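Local coordinates for protein purine nucleoside phosphorylase (Grouper iridovirus, PDB 3KHS) that probably catalyses the phosphorolysis of purine nucleosides to free base and ribose 1-phosphate in the purine salvage pathway, at residues A11-L14 and N15-L18; R98-A102 and L103-I107. One frame throughout, in Å; residues are numbered along the deposited sequence.

Contact 1 of 2, residues A11-L14 and N15-L18; sequences AAWL and NKQL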
# COMPACT_ATOMS: atom_id res chain seq x y z
N ALA B 11 -30.29 0.98 -7.07
CA ALA B 11 -31.14 2.05 -6.54
C ALA B 11 -32.56 1.93 -7.08
O ALA B 11 -33.52 1.99 -6.32
CB ALA B 11 -30.55 3.44 -6.87
N ALA B 12 -32.69 1.76 -8.40
CA ALA B 12 -34.00 1.64 -9.01
C ALA B 12 -34.78 0.49 -8.38
O ALA B 12 -36.00 0.57 -8.25
CB ALA B 12 -33.86 1.43 -10.51
N TRP B 13 -34.08 -0.56 -7.97
CA TRP B 13 -34.75 -1.71 -7.37
C TRP B 13 -35.22 -1.39 -5.96
O TRP B 13 -36.26 -1.87 -5.50
CB TRP B 13 -33.81 -2.92 -7.35
CG TRP B 13 -34.37 -4.16 -6.75
CD1 TRP B 13 -34.97 -5.20 -7.42
CD2 TRP B 13 -34.36 -4.55 -5.36
NE1 TRP B 13 -35.33 -6.21 -6.54
CE2 TRP B 13 -34.96 -5.83 -5.27
CE3 TRP B 13 -33.89 -3.94 -4.19
CZ2 TRP B 13 -35.10 -6.51 -4.06
CZ3 TRP B 13 -34.03 -4.62 -2.98
CH2 TRP B 13 -34.63 -5.89 -2.92
N LEU B 14 -34.44 -0.57 -5.25
CA LEU B 14 -34.83 -0.20 -3.89
C LEU B 14 -35.96 0.80 -3.99
O LEU B 14 -36.90 0.76 -3.21
CB LEU B 14 -33.65 0.43 -3.13
CG LEU B 14 -32.51 -0.49 -2.66
CD1 LEU B 14 -31.22 0.32 -2.50
CD2 LEU B 14 -32.91 -1.18 -1.39
N ASN B 15 -35.88 1.70 -4.97
CA ASN B 15 -36.90 2.72 -5.14
C ASN B 15 -38.29 2.16 -5.33
O ASN B 15 -39.27 2.79 -4.94
CB ASN B 15 -36.55 3.62 -6.31
CG ASN B 15 -35.78 4.83 -5.87
OD1 ASN B 15 -35.07 5.46 -6.66
ND2 ASN B 15 -35.94 5.19 -4.60
N LYS B 16 -38.38 0.98 -5.91
CA LYS B 16 -39.68 0.37 -6.12
C LYS B 16 -40.46 0.30 -4.82
O LYS B 16 -41.69 0.38 -4.80
CB LYS B 16 -39.52 -1.04 -6.71
CG LYS B 16 -39.40 -1.07 -8.24
CD LYS B 16 -38.97 -2.44 -8.78
CE LYS B 16 -39.91 -3.57 -8.37
NZ LYS B 16 -39.24 -4.89 -8.52
N GLN B 17 -39.74 0.17 -3.71
CA GLN B 17 -40.38 0.03 -2.41
C GLN B 17 -40.41 1.31 -1.56
O GLN B 17 -40.68 1.25 -0.37
CB GLN B 17 -39.69 -1.12 -1.67
CG GLN B 17 -39.68 -2.42 -2.50
CD GLN B 17 -38.45 -3.32 -2.30
OE1 GLN B 17 -38.14 -3.74 -1.18
NE2 GLN B 17 -37.75 -3.63 -3.40
N LEU B 18 -40.17 2.46 -2.19
CA LEU B 18 -40.15 3.71 -1.46
C LEU B 18 -41.14 4.77 -1.91
O LEU B 18 -41.39 4.95 -3.11
CB LEU B 18 -38.73 4.32 -1.50
CG LEU B 18 -37.55 3.46 -1.05
CD1 LEU B 18 -36.29 4.30 -1.14
CD2 LEU B 18 -37.76 2.93 0.37
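Ala11 O accepts the backbone N-H of Asn15 at 2.7 Å, an i to i+4 bond that meets the carbonyl almost end-on (C=O...N 168°) and belongs to the last full turn of helix 3-15. The CB of Asn15 lies over the same oxygen, 3.4 Å from Ala11 O. One residue on, the bond from Lys16 N to Ala12 O is long (3.4 Å) and weak. Trp13 has its CG anti to the backbone N (chi1 180°), which puts the indole beside its own carbonyl carbon, on the side where the Gln17 amide arrives. Gln17 NE2 stands over the middle of the six-membered ring, 3.9 Å from Trp13 CZ3, and is therefore off-centre only for the indole as a whole. The amide plane stands nearly upright on the indole, 82° away from parallel, and the Gln17 chain reaches this place by a bend at chi2. Leu14 O takes Gln17 N at 2.9 Å, with the donor well above the carbonyl plane, and the side chain of Leu18 covers the same oxygen, its CG 3.5 Å from Leu14 O. The chain leaves through a type I turn, Asn15 to Leu18, closed by Leu18 N to Asn15 O. Asn15 OD1 is held by Arg21; Leu14 packs against Val99 of helix 95-102 and against Leu65 and Phe67 of strand 64-70, and Leu18 also reaches Phe67.

Contact 2 of 2, residues R98-A102 and L103-I107; sequences RVFKA and LGVKI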
# COMPACT_ATOMS: atom_id res chain seq x y z
N ARG B 98 -22.05 4.61 -3.70
CA ARG B 98 -22.47 4.93 -5.05
C ARG B 98 -23.99 4.75 -5.11
O ARG B 98 -24.69 5.52 -5.75
CB ARG B 98 -21.73 4.04 -6.06
CG ARG B 98 -20.25 4.35 -6.15
CD ARG B 98 -19.54 3.56 -7.25
NE ARG B 98 -18.13 3.94 -7.39
CZ ARG B 98 -17.15 3.54 -6.56
NH1 ARG B 98 -17.42 2.75 -5.55
NH2 ARG B 98 -15.89 3.94 -6.75
N VAL B 99 -24.49 3.74 -4.40
CA VAL B 99 -25.93 3.49 -4.35
C VAL B 99 -26.62 4.70 -3.67
O VAL B 99 -27.62 5.22 -4.17
CB VAL B 99 -26.22 2.18 -3.58
CG1 VAL B 99 -27.69 2.02 -3.33
CG2 VAL B 99 -25.69 0.98 -4.39
N PHE B 100 -26.09 5.15 -2.53
CA PHE B 100 -26.63 6.31 -1.84
C PHE B 100 -26.80 7.45 -2.84
O PHE B 100 -27.85 8.06 -2.90
CB PHE B 100 -25.68 6.79 -0.74
CG PHE B 100 -25.96 6.18 0.62
CD1 PHE B 100 -26.59 4.96 0.74
CD2 PHE B 100 -25.53 6.81 1.77
CE1 PHE B 100 -26.77 4.38 1.95
CE2 PHE B 100 -25.71 6.23 3.01
CZ PHE B 100 -26.32 5.02 3.11
N LYS B 101 -25.77 7.73 -3.63
CA LYS B 101 -25.84 8.80 -4.60
C LYS B 101 -26.97 8.57 -5.60
O LYS B 101 -27.78 9.46 -5.87
CB LYS B 101 -24.53 8.92 -5.38
CG LYS B 101 -24.52 10.03 -6.44
CD LYS B 101 -23.57 9.68 -7.56
CE LYS B 101 -23.07 10.92 -8.31
NZ LYS B 101 -24.16 11.88 -8.57
N ALA B 102 -27.02 7.36 -6.16
CA ALA B 102 -28.04 6.98 -7.12
C ALA B 102 -29.44 7.12 -6.56
O ALA B 102 -30.39 7.26 -7.30
CB ALA B 102 -27.80 5.53 -7.58
N LEU B 103 -29.56 7.05 -5.23
CA LEU B 103 -30.85 7.18 -4.55
C LEU B 103 -31.24 8.64 -4.39
O LEU B 103 -32.36 8.93 -4.01
CB LEU B 103 -30.78 6.58 -3.15
CG LEU B 103 -30.83 5.08 -2.93
CD1 LEU B 103 -30.63 4.81 -1.45
CD2 LEU B 103 -32.16 4.54 -3.38
N GLY B 104 -30.29 9.54 -4.65
CA GLY B 104 -30.56 10.95 -4.50
C GLY B 104 -30.11 11.54 -3.17
O GLY B 104 -30.47 12.68 -2.85
N VAL B 105 -29.32 10.79 -2.40
CA VAL B 105 -28.85 11.31 -1.13
C VAL B 105 -27.94 12.51 -1.36
O VAL B 105 -27.13 12.53 -2.27
CB VAL B 105 -28.09 10.27 -0.29
CG1 VAL B 105 -27.58 10.93 0.98
CG2 VAL B 105 -29.02 9.13 0.09
N LYS B 106 -28.09 13.52 -0.52
CA LYS B 106 -27.27 14.73 -0.65
C LYS B 106 -26.27 14.88 0.48
O LYS B 106 -25.21 15.46 0.28
CB LYS B 106 -28.19 15.96 -0.76
CG LYS B 106 -28.83 16.06 -2.13
CD LYS B 106 -29.93 17.10 -2.15
CE LYS B 106 -30.59 17.23 -3.52
NZ LYS B 106 -31.60 18.36 -3.55
N ILE B 107 -26.60 14.34 1.64
CA ILE B 107 -25.71 14.42 2.79
C ILE B 107 -25.55 13.03 3.41
O ILE B 107 -26.52 12.28 3.53
CB ILE B 107 -26.28 15.37 3.85
CG1 ILE B 107 -26.36 16.79 3.27
CG2 ILE B 107 -25.41 15.33 5.10
CD1 ILE B 107 -27.15 17.77 4.16
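Phe100 O is gripped by the chain that follows it: Val105 N donates to it at 3.1 Å in a fairly straight bond (159°), while Leu103 N adds a weak one. The side chain of Val105 closes over this oxygen, with CB and CG2 each 3.4 Å from Phe100 O; CG2 sits beside the backbone N, CG1 having gone anti to it (chi1 177°), and also touches Phe100 CB at 4.2 Å. Gly104 N binds Lys101 O at 2.8 Å, the donor far above the carbonyl plane. Leu103 N gives its stronger bond to Val99 O, 2.9 Å away and nearly in line with the C=O, though the bond is bent at the hydrogen. Leu103 packs its side chain against the same oxygen, CG 3.4 Å from Val99 O, and meets the methyl Val99 CG1 more loosely. The bonds from Val105 N to Phe100 O and from Gly104 N to Lys101 O, with a positive phi at Gly104 (97°), make a Schellman motif at the C-terminal end of helix 95-102. This conformation leaves no room for a side-chain carbon next to Leu103 O, which suits glycine. Beyond this shell, Phe100 and Val105 both lean on Val76 of strand 73-79, and Phe100 also touches Met78. Leu103 rests on Pro22, and Met230 flanks Val105. Arg21 gives Ala102 O a weak hydrogen bond. Farther along, Lys106 pairs through its backbone with Val23 and Arg231, and Ile107 with Gly25, at the start of strand 107-116.

Contact 1 comes first along the chain and contact 2 some eighty residues later, yet their centres are only about 12 Å apart, on the same side of the chain's centre. Both are helix ends: 11-18 finishes helix 3-15 and leads toward strand 24-28, while 98-107 finishes helix 95-102 and leads into strand 107-116, and those two strands pair in parallel in the mixed sheet. The helices touch directly, Ala11 CB lying 3.5 Å from Ala102 CB, and Ala11 CB is also 4.0 Å from Leu103 CD2. Arg21 bridges the two exits, bonding Asn15 and, weakly, Ala102. Each helix end thus lies just ahead of one of two neighbouring parallel strands of the sheet.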